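Local coordinates for DNA replication licensing factor MCM related protein (Thermoplasma acidophilum, PDB 4ME3) that is the N-terminal domain of an archaeal MCM protein, which probably acts as an ATP-driven replicative helicase that binds single-stranded DNA, at residues R22-F25 with R26-Y30; E55-N58 with W59-G63; Y72-A75 with G76-I80; R88-Q91 with R92-I95. All coordinates share one frame; numbering follows the deposited sequence.

All four contacts lie in the MCM N-terminal region of the chain and follow one another in sequence. Interaction 1 ends helix 14-27, interaction 2 is the break between helices 51-57 and 59-67, and interaction 3 is the middle of helix 69-84. These three touch one another, with centres 13 to 16 Å apart: Phe24 meets Tyr57, Phe25 meets Ile80, and Phe61 meets Tyr72. Interaction 4, in the loop from helix 69-84 to strand 97-101, has its centre about 15 Å from that of interaction 3 and lies nearest to the zinc-binding part. Three contacts thus build the helical bundle of the N-terminal domain, while the fourth joins its exit loop to the strands that follow.

Interaction 1 of 4, residues R22-F25 with R26-Y30; sequences RDFF and RLYGY
The last turn of helix 14-27 closes in a Schellman motif: Tyr30 N bonds Phe25 O at 2.8 Å and Gly29 N bonds Arg26 O, with Gly29 at positive phi, while Leu27 N and Tyr28 N still bond Asp23 O and Phe24 O in the helical pattern. Phe24, Tyr28 and Tyr30 form an aromatic cluster beside this turn. With CG anti to the backbone N (chi1 171°), Phe24 places its ring so that CD1 and CE1 meet Tyr28 while CE2 and CZ meet Tyr30. Phe24 CD1 meets Tyr28 CD1 at 3.7 Å, the planes nearly parallel but slid so far that they barely overlap. On the Tyr30 side Phe24 CZ approaches Tyr30 CE2 to 3.5 Å, the rings oblique. Cut back to an alanine, Phe24 would probably leave Tyr28 and Tyr30 without the ring that both touch, opening a gap against Val49 and Leu54. On the outer surface Arg26 bends back at chi3, bringing NH2 to Asp23 OD1 at 3.3 Å, a salt bridge whose hydrogen bond is weak, at the edge of the guanidinium; a water accepts from Arg26 NE and donates weakly to the same carboxylate oxygen. The tyrosine hydroxyls bond elsewhere, Tyr28 to Asp56 and Tyr30 to Ser50 N. Phe24 packs on Val49 of strand 46-50 and Leu54 of helix 51-57, whereas Phe25 reaches Leu47 and, on helix 69-84, Val79 and Ile80.

Interaction 2 of 4, residues E55-N58 with W59-G63; sequences EDYN and WQFAG
Asn58 serves the first turn of helix 59-67 with both of its oxygens. Its side-chain OD1 accepts from Phe61 N at 2.8 Å, nearly straight at the hydrogen (163°), although the donor stands well above the amide plane. Its backbone O accepts from Ala62 N at 2.9 Å, the first regular bond of the new helix. CG lies anti to the backbone N (chi1 180°), which carries the amide forward over the opening turn; OD1 there is also 2.9 Å from Gln60 N. This is an N-cap, placed at the single residue that parts helix 51-57 from helix 59-67: Asn58 leaves helical geometry and the next residue starts the second helix. Because OD1 sits among amide N-H groups at a helix start, it is probably polarised by them. Further along, Gly63 N is satisfied by Trp59 O, and Gln60 O accepts from Ser64 OG. Apolar contacts flank the cap. Phe61 CD2 comes in at the edge of the Tyr57 ring, 3.9 Å from Tyr57 CE2, with the two planes at 90°, while Asn58 CB lies over one face of that ring, toward its rim. Ala62 CB touches Glu55 CA at 3.8 Å and Glu55 CG at 4.0 Å, joining the two helices on another side. Tyr57 OH makes a weak hydrogen bond to Leu20 O, and Asp56 OD2 pairs with Tyr28 OH, just past the end of helix 14-27.

Interaction 3 of 4, residues Y72-A75 with G76-I80; sequences YIRA and GEEVI
Glu77 lies back along helix 69-84 over the preceding turn, against Ile73. Its backbone N bonds Ile73 O at 2.9 Å, one of four successive i to i+4 bonds here, the others being Gly76 N to Tyr72 O, Glu78 N to Arg74 O and Val79 N to Ala75 O. From there the side chain can be followed outward. Glu77 CB sits 3.5 Å from Arg74 O. Glu77 CG, anti to the carbonyl carbon (chi1 -71°), is drawn back along the helix and comes 3.5 Å from Ile73 O. CD then passes the Ile73 methyl, and Glu77 OE2 touches Ile73 CG2 at 3.5 Å, which sets the methyl beside the carboxylate; OE1 turns toward Arg74 CA. At the tip, OE2 accepts a hydrogen bond from Leu98 N of strand 97-101. Shortened to an alanine, Glu77 would probably leave Leu98 N without its acceptor and weaken this tie between helix 69-84 and strand 97-101. On a neighbouring flank, Glu78 extends toward Arg74, and Glu78 OE2 stands 3.9 Å from Arg74 NH1, near the guanidinium plane, the carboxylate turned 85° against it. This salt bridge is long; Arg74 has a stronger partner in Glu157, on strand 153-157. Ala75 packs on Ile17 of helix 14-27. The chemistry thus divides the two acids: Glu77 spends its charge on a backbone N-H and ties helix to strand, whereas Glu78 offers Arg74 only a loose, probably solvent-softened attraction that adds to its main bond with Glu157.

Interaction 4 of 4, residues R88-Q91 with R92-I95; sequences RVTQ and RFNI
Thr90 and Phe93 face each other across a tight, non-helical turn in the loop between helix 69-84 and strand 97-101, with the threonine side chain inside the bend in the manner of an ST turn, OG1 accepting also from the amide one further on. Thr90 OG1 lies between the backbone N and the carbonyl carbon (chi1 63°), which points it at the amides that follow: it accepts from Phe93 N at 3.0 Å, almost straight, and weakly from Arg92 N. Thr90 OG1 also approaches Phe93 CD2 to 3.3 Å, oblique to the ring. In return Thr90 N bonds Phe93 O at 3.1 Å, coming from above the carbonyl plane. Arg92 CG lies over the centre of the Phe93 ring, while the rest of its extended chain runs on to a salt bridge with Glu191 of strand 191-201. Val89 and Asn94 cross at about a right angle, Val89 CG1 meeting Asn94 CB at 3.9 Å. The loop is fastened to strand 123-147, whose end carries the zinc ligand Cys147, by Asn142 ND2 donating to Gln91 O and Arg92 O. A water donates to Thr90 O at 3.1 Å and accepts weakly from Asn94 ND2.

Interaction 1 of 4, residues R22-F25 with R26-Y30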
loop_
_atom_site.group_PDB
_atom_site.type_symbol
_atom_site.label_atom_id
_atom_site.label_comp_id
_atom_site.label_asym_id
_atom_site.label_seq_id
_atom_site.Cartn_x
_atom_site.Cartn_y
_atom_site.Cartn_z
ATOM N N ARG A 22 2.470 16.953 7.930
ATOM C CA ARG A 22 2.255 18.281 7.360
ATOM C C ARG A 22 3.493 19.162 7.506
ATOM O O ARG A 22 3.938 19.784 6.542
ATOM C CB ARG A 22 1.054 18.965 8.018
ATOM C CG ARG A 22 -0.287 18.404 7.584
ATOM C CD ARG A 22 -1.436 19.311 7.991
ATOM N NE ARG A 22 -2.727 18.668 7.777
ATOM C CZ ARG A 22 -3.337 17.892 8.668
ATOM N NH1 ARG A 22 -2.783 17.657 9.850
ATOM N NH2 ARG A 22 -4.510 17.348 8.378
ATOM N N ASP A 23 4.042 19.217 8.712
ATOM C CA ASP A 23 5.228 20.024 8.959
ATOM C C ASP A 23 6.426 19.472 8.197
ATOM O O ASP A 23 7.247 20.230 7.682
ATOM C CB ASP A 23 5.544 20.067 10.451
ATOM C CG ASP A 23 4.714 21.081 11.199
ATOM O OD1 ASP A 23 4.098 21.948 10.548
ATOM O OD2 ASP A 23 4.691 21.005 12.446
ATOM N N PHE A 24 6.526 18.148 8.125
ATOM C CA PHE A 24 7.653 17.518 7.449
ATOM C C PHE A 24 7.714 17.887 5.968
ATOM O O PHE A 24 8.764 18.290 5.459
ATOM C CB PHE A 24 7.597 15.994 7.587
ATOM C CG PHE A 24 8.603 15.290 6.732
ATOM C CD1 PHE A 24 9.937 15.250 7.106
ATOM C CD2 PHE A 24 8.226 14.698 5.541
ATOM C CE1 PHE A 24 10.872 14.618 6.311
ATOM C CE2 PHE A 24 9.157 14.070 4.741
ATOM C CZ PHE A 24 10.481 14.027 5.127
ATOM N N PHE A 25 6.590 17.741 5.275
ATOM C CA PHE A 25 6.552 17.988 3.841
ATOM C C PHE A 25 7.020 19.408 3.546
ATOM O O PHE A 25 7.773 19.640 2.599
ATOM C CB PHE A 25 5.139 17.787 3.287
ATOM C CG PHE A 25 4.696 16.350 3.232
ATOM C CD1 PHE A 25 5.562 15.347 2.815
ATOM C CD2 PHE A 25 3.403 16.004 3.583
ATOM C CE1 PHE A 25 5.145 14.033 2.763
ATOM C CE2 PHE A 25 2.982 14.689 3.533
ATOM C CZ PHE A 25 3.855 13.704 3.118
ATOM N N ARG A 26 6.577 20.355 4.367
ATOM C CA ARG A 26 6.944 21.755 4.181
ATOM C C ARG A 26 8.407 22.005 4.530
ATOM O O ARG A 26 9.166 22.543 3.720
ATOM C CB ARG A 26 6.055 22.658 5.039
ATOM C CG ARG A 26 6.262 24.138 4.764
ATOM C CD ARG A 26 5.501 25.025 5.739
ATOM N NE ARG A 26 4.795 24.268 6.771
ATOM C CZ ARG A 26 3.557 23.795 6.651
ATOM N NH1 ARG A 26 2.864 23.981 5.533
ATOM N NH2 ARG A 26 3.007 23.124 7.654
ATOM N N LEU A 27 8.795 21.613 5.740
ATOM C CA LEU A 27 10.141 21.865 6.247
ATOM C C LEU A 27 11.228 21.344 5.321
ATOM O O LEU A 27 12.236 22.014 5.109
ATOM C CB LEU A 27 10.325 21.216 7.619
ATOM C CG LEU A 27 10.023 22.049 8.857
ATOM C CD1 LEU A 27 10.204 21.175 10.086
ATOM C CD2 LEU A 27 10.924 23.279 8.929
ATOM N N TYR A 28 11.034 20.145 4.775
ATOM C CA TYR A 28 12.079 19.502 3.984
ATOM C C TYR A 28 11.917 19.667 2.475
ATOM O O TYR A 28 12.619 19.024 1.694
ATOM C CB TYR A 28 12.218 18.032 4.391
ATOM C CG TYR A 28 12.988 17.916 5.682
ATOM C CD1 TYR A 28 12.356 18.086 6.906
ATOM C CD2 TYR A 28 14.358 17.703 5.676
ATOM C CE1 TYR A 28 13.059 18.014 8.082
ATOM C CE2 TYR A 28 15.070 17.630 6.853
ATOM C CZ TYR A 28 14.415 17.788 8.051
ATOM O OH TYR A 28 15.120 17.720 9.228
ATOM N N GLY A 29 11.005 20.551 2.074
ATOM C CA GLY A 29 10.936 21.016 0.701
ATOM C C GLY A 29 10.230 20.087 -0.264
ATOM O O GLY A 29 10.500 20.116 -1.465
ATOM N N TYR A 30 9.321 19.266 0.248
ATOM C CA TYR A 30 8.597 18.321 -0.597
ATOM C C TYR A 30 7.410 18.977 -1.304
ATOM O O TYR A 30 6.898 18.450 -2.287
ATOM C CB TYR A 30 8.135 17.115 0.224
ATOM C CG TYR A 30 9.253 16.136 0.518
ATOM C CD1 TYR A 30 9.591 15.146 -0.396
ATOM C CD2 TYR A 30 9.981 16.213 1.697
ATOM C CE1 TYR A 30 10.619 14.259 -0.141
ATOM C CE2 TYR A 30 11.011 15.325 1.962
ATOM C CZ TYR A 30 11.324 14.352 1.042
ATOM O OH TYR A 30 12.353 13.476 1.307
HETATM O O HOH W 1 6.735 23.626 9.056
#

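Interaction 2 of 4, residues E55-N58 with W59-G63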
loop_
_atom_site.group_PDB
_atom_site.type_symbol
_atom_site.label_atom_id
_atom_site.label_comp_id
_atom_site.label_asym_id
_atom_site.label_seq_id
_atom_site.Cartn_x
_atom_site.Cartn_y
_atom_site.Cartn_z
ATOM N N GLU A 55 14.466 10.957 9.501
ATOM C CA GLU A 55 15.305 10.825 10.694
ATOM C C GLU A 55 15.786 12.187 11.191
ATOM O O GLU A 55 15.792 12.455 12.395
ATOM C CB GLU A 55 16.515 9.934 10.404
ATOM C CG GLU A 55 16.463 8.583 11.099
ATOM C CD GLU A 55 17.656 7.709 10.764
ATOM O OE1 GLU A 55 18.361 8.010 9.776
ATOM O OE2 GLU A 55 17.888 6.720 11.490
ATOM N N ASP A 56 16.192 13.040 10.258
ATOM C CA ASP A 56 16.680 14.376 10.586
ATOM C C ASP A 56 15.571 15.226 11.199
ATOM O O ASP A 56 15.819 16.081 12.052
ATOM C CB ASP A 56 17.213 15.056 9.326
ATOM C CG ASP A 56 18.063 16.264 9.635
ATOM O OD1 ASP A 56 19.188 16.076 10.147
ATOM O OD2 ASP A 56 17.615 17.398 9.358
ATOM N N TYR A 57 14.347 14.977 10.749
ATOM C CA TYR A 57 13.173 15.725 11.181
ATOM C C TYR A 57 12.797 15.402 12.622
ATOM O O TYR A 57 12.665 16.292 13.461
ATOM C CB TYR A 57 12.011 15.398 10.239
ATOM C CG TYR A 57 10.652 15.875 10.686
ATOM C CD1 TYR A 57 10.425 17.210 10.994
ATOM C CD2 TYR A 57 9.584 14.992 10.767
ATOM C CE1 TYR A 57 9.180 17.645 11.387
ATOM C CE2 TYR A 57 8.335 15.419 11.159
ATOM C CZ TYR A 57 8.139 16.747 11.468
ATOM O OH TYR A 57 6.895 17.185 11.853
ATOM N N ASN A 58 12.631 14.116 12.903
ATOM C CA ASN A 58 12.203 13.655 14.216
ATOM C C ASN A 58 12.466 12.161 14.267
ATOM O O ASN A 58 11.773 11.392 13.609
ATOM C CB ASN A 58 10.717 13.953 14.409
ATOM C CG ASN A 58 10.185 13.494 15.755
ATOM O OD1 ASN A 58 10.521 12.412 16.241
ATOM N ND2 ASN A 58 9.334 14.313 16.358
ATOM N N TRP A 59 13.476 11.734 15.016
ATOM C CA TRP A 59 13.888 10.336 14.927
ATOM C C TRP A 59 12.876 9.396 15.583
ATOM O O TRP A 59 12.807 8.219 15.231
ATOM C CB TRP A 59 15.310 10.124 15.464
ATOM C CG TRP A 59 15.454 10.179 16.946
ATOM C CD1 TRP A 59 15.713 11.284 17.705
ATOM C CD2 TRP A 59 15.374 9.076 17.855
ATOM N NE1 TRP A 59 15.792 10.937 19.033
ATOM C CE2 TRP A 59 15.588 9.586 19.151
ATOM C CE3 TRP A 59 15.139 7.707 17.701
ATOM C CZ2 TRP A 59 15.570 8.776 20.287
ATOM C CZ3 TRP A 59 15.122 6.903 18.830
ATOM C CH2 TRP A 59 15.337 7.441 20.104
ATOM N N GLN A 60 12.073 9.920 16.506
ATOM C CA GLN A 60 10.972 9.151 17.084
ATOM C C GLN A 60 9.907 8.875 16.027
ATOM O O GLN A 60 9.389 7.764 15.919
ATOM C CB GLN A 60 10.330 9.905 18.250
ATOM C CG GLN A 60 10.530 9.247 19.609
ATOM C CD GLN A 60 11.979 9.247 20.062
ATOM O OE1 GLN A 60 12.490 8.233 20.541
ATOM N NE2 GLN A 60 12.643 10.390 19.928
ATOM N N PHE A 61 9.578 9.908 15.262
ATOM C CA PHE A 61 8.611 9.803 14.178
ATOM C C PHE A 61 9.129 8.833 13.125
ATOM O O PHE A 61 8.394 7.964 12.651
ATOM C CB PHE A 61 8.381 11.187 13.570
ATOM C CG PHE A 61 7.358 11.223 12.468
ATOM C CD1 PHE A 61 6.032 10.916 12.716
ATOM C CD2 PHE A 61 7.723 11.608 11.187
ATOM C CE1 PHE A 61 5.089 10.970 11.700
ATOM C CE2 PHE A 61 6.787 11.668 10.169
ATOM C CZ PHE A 61 5.466 11.348 10.427
ATOM N N ALA A 62 10.402 8.978 12.768
ATOM C CA ALA A 62 11.029 8.089 11.793
ATOM C C ALA A 62 10.958 6.635 12.261
ATOM O O ALA A 62 10.577 5.745 11.500
ATOM C CB ALA A 62 12.471 8.501 11.558
ATOM N N GLY A 63 11.322 6.399 13.516
ATOM C CA GLY A 63 11.289 5.060 14.078
ATOM C C GLY A 63 9.892 4.472 14.128
ATOM O O GLY A 63 9.711 3.267 13.938
#

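Interaction 3 of 4, residues Y72-A75 with G76-I80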
loop_
_atom_site.group_PDB
_atom_site.type_symbol
_atom_site.label_atom_id
_atom_site.label_comp_id
_atom_site.label_asym_id
_atom_site.label_seq_id
_atom_site.Cartn_x
_atom_site.Cartn_y
_atom_site.Cartn_z
ATOM N N TYR A 72 1.175 4.893 9.590
ATOM C CA TYR A 72 1.900 6.141 9.352
ATOM C C TYR A 72 1.920 6.542 7.882
ATOM O O TYR A 72 1.774 7.719 7.552
ATOM C CB TYR A 72 3.319 6.042 9.906
ATOM C CG TYR A 72 3.371 6.345 11.382
ATOM C CD1 TYR A 72 2.859 5.450 12.310
ATOM C CD2 TYR A 72 3.899 7.538 11.846
ATOM C CE1 TYR A 72 2.888 5.724 13.656
ATOM C CE2 TYR A 72 3.932 7.822 13.196
ATOM C CZ TYR A 72 3.424 6.913 14.093
ATOM O OH TYR A 72 3.451 7.184 15.439
ATOM N N ILE A 73 2.092 5.567 6.998
ATOM C CA ILE A 73 2.110 5.852 5.568
ATOM C C ILE A 73 0.720 6.282 5.097
ATOM O O ILE A 73 0.584 7.255 4.353
ATOM C CB ILE A 73 2.631 4.643 4.760
ATOM C CG1 ILE A 73 4.135 4.483 4.994
ATOM C CG2 ILE A 73 2.343 4.823 3.277
ATOM C CD1 ILE A 73 4.720 3.182 4.494
ATOM N N ARG A 74 -0.315 5.579 5.543
ATOM C CA ARG A 74 -1.680 5.960 5.191
ATOM C C ARG A 74 -1.978 7.400 5.615
ATOM O O ARG A 74 -2.601 8.158 4.870
ATOM C CB ARG A 74 -2.688 5.010 5.834
ATOM C CG ARG A 74 -4.134 5.334 5.494
ATOM C CD ARG A 74 -5.088 4.396 6.211
ATOM N NE ARG A 74 -5.667 3.401 5.314
ATOM C CZ ARG A 74 -6.774 3.585 4.598
ATOM N NH1 ARG A 74 -7.438 4.732 4.656
ATOM N NH2 ARG A 74 -7.222 2.616 3.814
ATOM N N ALA A 75 -1.529 7.779 6.808
ATOM C CA ALA A 75 -1.740 9.140 7.301
ATOM C C ALA A 75 -1.075 10.156 6.381
ATOM O O ALA A 75 -1.653 11.193 6.070
ATOM C CB ALA A 75 -1.213 9.285 8.719
ATOM N N GLY A 76 0.145 9.854 5.947
ATOM C CA GLY A 76 0.865 10.734 5.046
ATOM C C GLY A 76 0.130 10.896 3.730
ATOM O O GLY A 76 0.036 11.996 3.190
ATOM N N GLU A 77 -0.392 9.790 3.208
ATOM C CA GLU A 77 -1.145 9.820 1.961
ATOM C C GLU A 77 -2.392 10.694 2.097
ATOM O O GLU A 77 -2.709 11.474 1.195
ATOM C CB GLU A 77 -1.494 8.390 1.513
ATOM C CG GLU A 77 -0.272 7.619 1.019
ATOM C CD GLU A 77 -0.484 6.116 0.904
ATOM O OE1 GLU A 77 -1.539 5.610 1.345
ATOM O OE2 GLU A 77 0.430 5.439 0.378
ATOM N N GLU A 78 -3.082 10.587 3.226
ATOM C CA GLU A 78 -4.265 11.404 3.473
ATOM C C GLU A 78 -3.934 12.893 3.464
ATOM O O GLU A 78 -4.684 13.694 2.911
ATOM C CB GLU A 78 -4.924 11.028 4.801
ATOM C CG GLU A 78 -5.645 9.688 4.772
ATOM C CD GLU A 78 -6.385 9.397 6.062
ATOM O OE1 GLU A 78 -6.674 10.354 6.813
ATOM O OE2 GLU A 78 -6.675 8.212 6.328
ATOM N N VAL A 79 -2.812 13.261 4.072
ATOM C CA VAL A 79 -2.384 14.656 4.094
ATOM C C VAL A 79 -2.146 15.173 2.677
ATOM O O VAL A 79 -2.569 16.272 2.323
ATOM C CB VAL A 79 -1.108 14.841 4.934
ATOM C CG1 VAL A 79 -0.498 16.215 4.691
ATOM C CG2 VAL A 79 -1.416 14.649 6.409
ATOM N N ILE A 80 -1.471 14.373 1.862
ATOM C CA ILE A 80 -1.235 14.736 0.473
ATOM C C ILE A 80 -2.554 14.893 -0.281
ATOM O O ILE A 80 -2.750 15.868 -0.999
ATOM C CB ILE A 80 -0.346 13.696 -0.225
ATOM C CG1 ILE A 80 1.077 13.783 0.336
ATOM C CG2 ILE A 80 -0.339 13.920 -1.729
ATOM C CD1 ILE A 80 1.995 12.666 -0.104
#

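Interaction 4 of 4, residues R88-Q91 with R92-I95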
loop_
_atom_site.group_PDB
_atom_site.type_symbol
_atom_site.label_atom_id
_atom_site.label_comp_id
_atom_site.label_asym_id
_atom_site.label_seq_id
_atom_site.Cartn_x
_atom_site.Cartn_y
_atom_site.Cartn_z
ATOM N N ARG A 88 -8.290 17.812 -7.382
ATOM C CA ARG A 88 -8.214 16.802 -8.432
ATOM C C ARG A 88 -8.650 15.439 -7.888
ATOM O O ARG A 88 -8.588 14.432 -8.590
ATOM C CB ARG A 88 -6.790 16.713 -8.981
ATOM C CG ARG A 88 -6.116 18.064 -9.167
ATOM C CD ARG A 88 -5.973 18.446 -10.630
ATOM N NE ARG A 88 -5.011 17.595 -11.325
ATOM C CZ ARG A 88 -4.408 17.917 -12.467
ATOM N NH1 ARG A 88 -4.656 19.081 -13.055
ATOM N NH2 ARG A 88 -3.548 17.073 -13.020
ATOM N N VAL A 89 -9.096 15.422 -6.634
ATOM C CA VAL A 89 -9.538 14.194 -5.981
ATOM C C VAL A 89 -11.060 14.101 -5.982
ATOM O O VAL A 89 -11.747 15.096 -5.766
ATOM C CB VAL A 89 -9.048 14.138 -4.519
ATOM C CG1 VAL A 89 -9.703 12.988 -3.767
ATOM C CG2 VAL A 89 -7.531 14.022 -4.469
ATOM N N THR A 90 -11.581 12.902 -6.225
ATOM C CA THR A 90 -13.020 12.661 -6.155
ATOM C C THR A 90 -13.284 11.404 -5.335
ATOM O O THR A 90 -12.347 10.767 -4.855
ATOM C CB THR A 90 -13.636 12.496 -7.555
ATOM O OG1 THR A 90 -13.080 11.340 -8.191
ATOM C CG2 THR A 90 -13.351 13.719 -8.414
ATOM N N GLN A 91 -14.554 11.045 -5.170
ATOM C CA GLN A 91 -14.897 9.835 -4.431
ATOM C C GLN A 91 -14.303 8.607 -5.118
ATOM O O GLN A 91 -14.062 7.583 -4.479
ATOM C CB GLN A 91 -16.416 9.683 -4.296
ATOM C CG GLN A 91 -17.163 9.585 -5.616
ATOM C CD GLN A 91 -18.634 9.258 -5.430
ATOM O OE1 GLN A 91 -19.092 9.013 -4.312
ATOM N NE2 GLN A 91 -19.383 9.251 -6.528
ATOM N N ARG A 92 -14.059 8.726 -6.419
ATOM C CA ARG A 92 -13.499 7.628 -7.201
ATOM C C ARG A 92 -11.983 7.711 -7.303
ATOM O O ARG A 92 -11.283 6.732 -7.052
ATOM C CB ARG A 92 -14.089 7.625 -8.607
ATOM C CG ARG A 92 -13.432 6.619 -9.539
ATOM C CD ARG A 92 -14.194 6.488 -10.848
ATOM N NE ARG A 92 -13.627 5.450 -11.703
ATOM C CZ ARG A 92 -14.145 5.068 -12.865
ATOM N NH1 ARG A 92 -15.251 5.638 -13.323
ATOM N NH2 ARG A 92 -13.560 4.111 -13.571
ATOM N N PHE A 93 -11.483 8.882 -7.688
ATOM C CA PHE A 93 -10.051 9.071 -7.898
ATOM C C PHE A 93 -9.393 9.625 -6.643
ATOM O O PHE A 93 -9.232 10.836 -6.502
ATOM C CB PHE A 93 -9.805 10.012 -9.080
ATOM C CG PHE A 93 -10.399 9.527 -10.369
ATOM C CD1 PHE A 93 -9.815 8.481 -11.063
ATOM C CD2 PHE A 93 -11.549 10.107 -10.884
ATOM C CE1 PHE A 93 -10.360 8.025 -12.249
ATOM C CE2 PHE A 93 -12.097 9.658 -12.069
ATOM C CZ PHE A 93 -11.502 8.614 -12.752
ATOM N N ASN A 94 -9.015 8.726 -5.738
ATOM C CA ASN A 94 -8.412 9.120 -4.473
ATOM C C ASN A 94 -7.241 8.223 -4.081
ATOM O O ASN A 94 -6.927 8.090 -2.899
ATOM C CB ASN A 94 -9.460 9.109 -3.360
ATOM C CG ASN A 94 -10.096 7.745 -3.168
ATOM O OD1 ASN A 94 -9.715 6.766 -3.814
ATOM N ND2 ASN A 94 -11.068 7.672 -2.269
ATOM N N ILE A 95 -6.593 7.617 -5.072
ATOM C CA ILE A 95 -5.437 6.764 -4.816
ATOM C C ILE A 95 -4.148 7.579 -4.780
ATOM O O ILE A 95 -3.905 8.412 -5.650
ATOM C CB ILE A 95 -5.296 5.674 -5.900
ATOM C CG1 ILE A 95 -6.526 4.765 -5.899
ATOM C CG2 ILE A 95 -4.036 4.857 -5.670
ATOM C CD1 ILE A 95 -6.547 3.757 -7.035
HETATM O O HOH W 2 -12.532 10.695 -1.784
#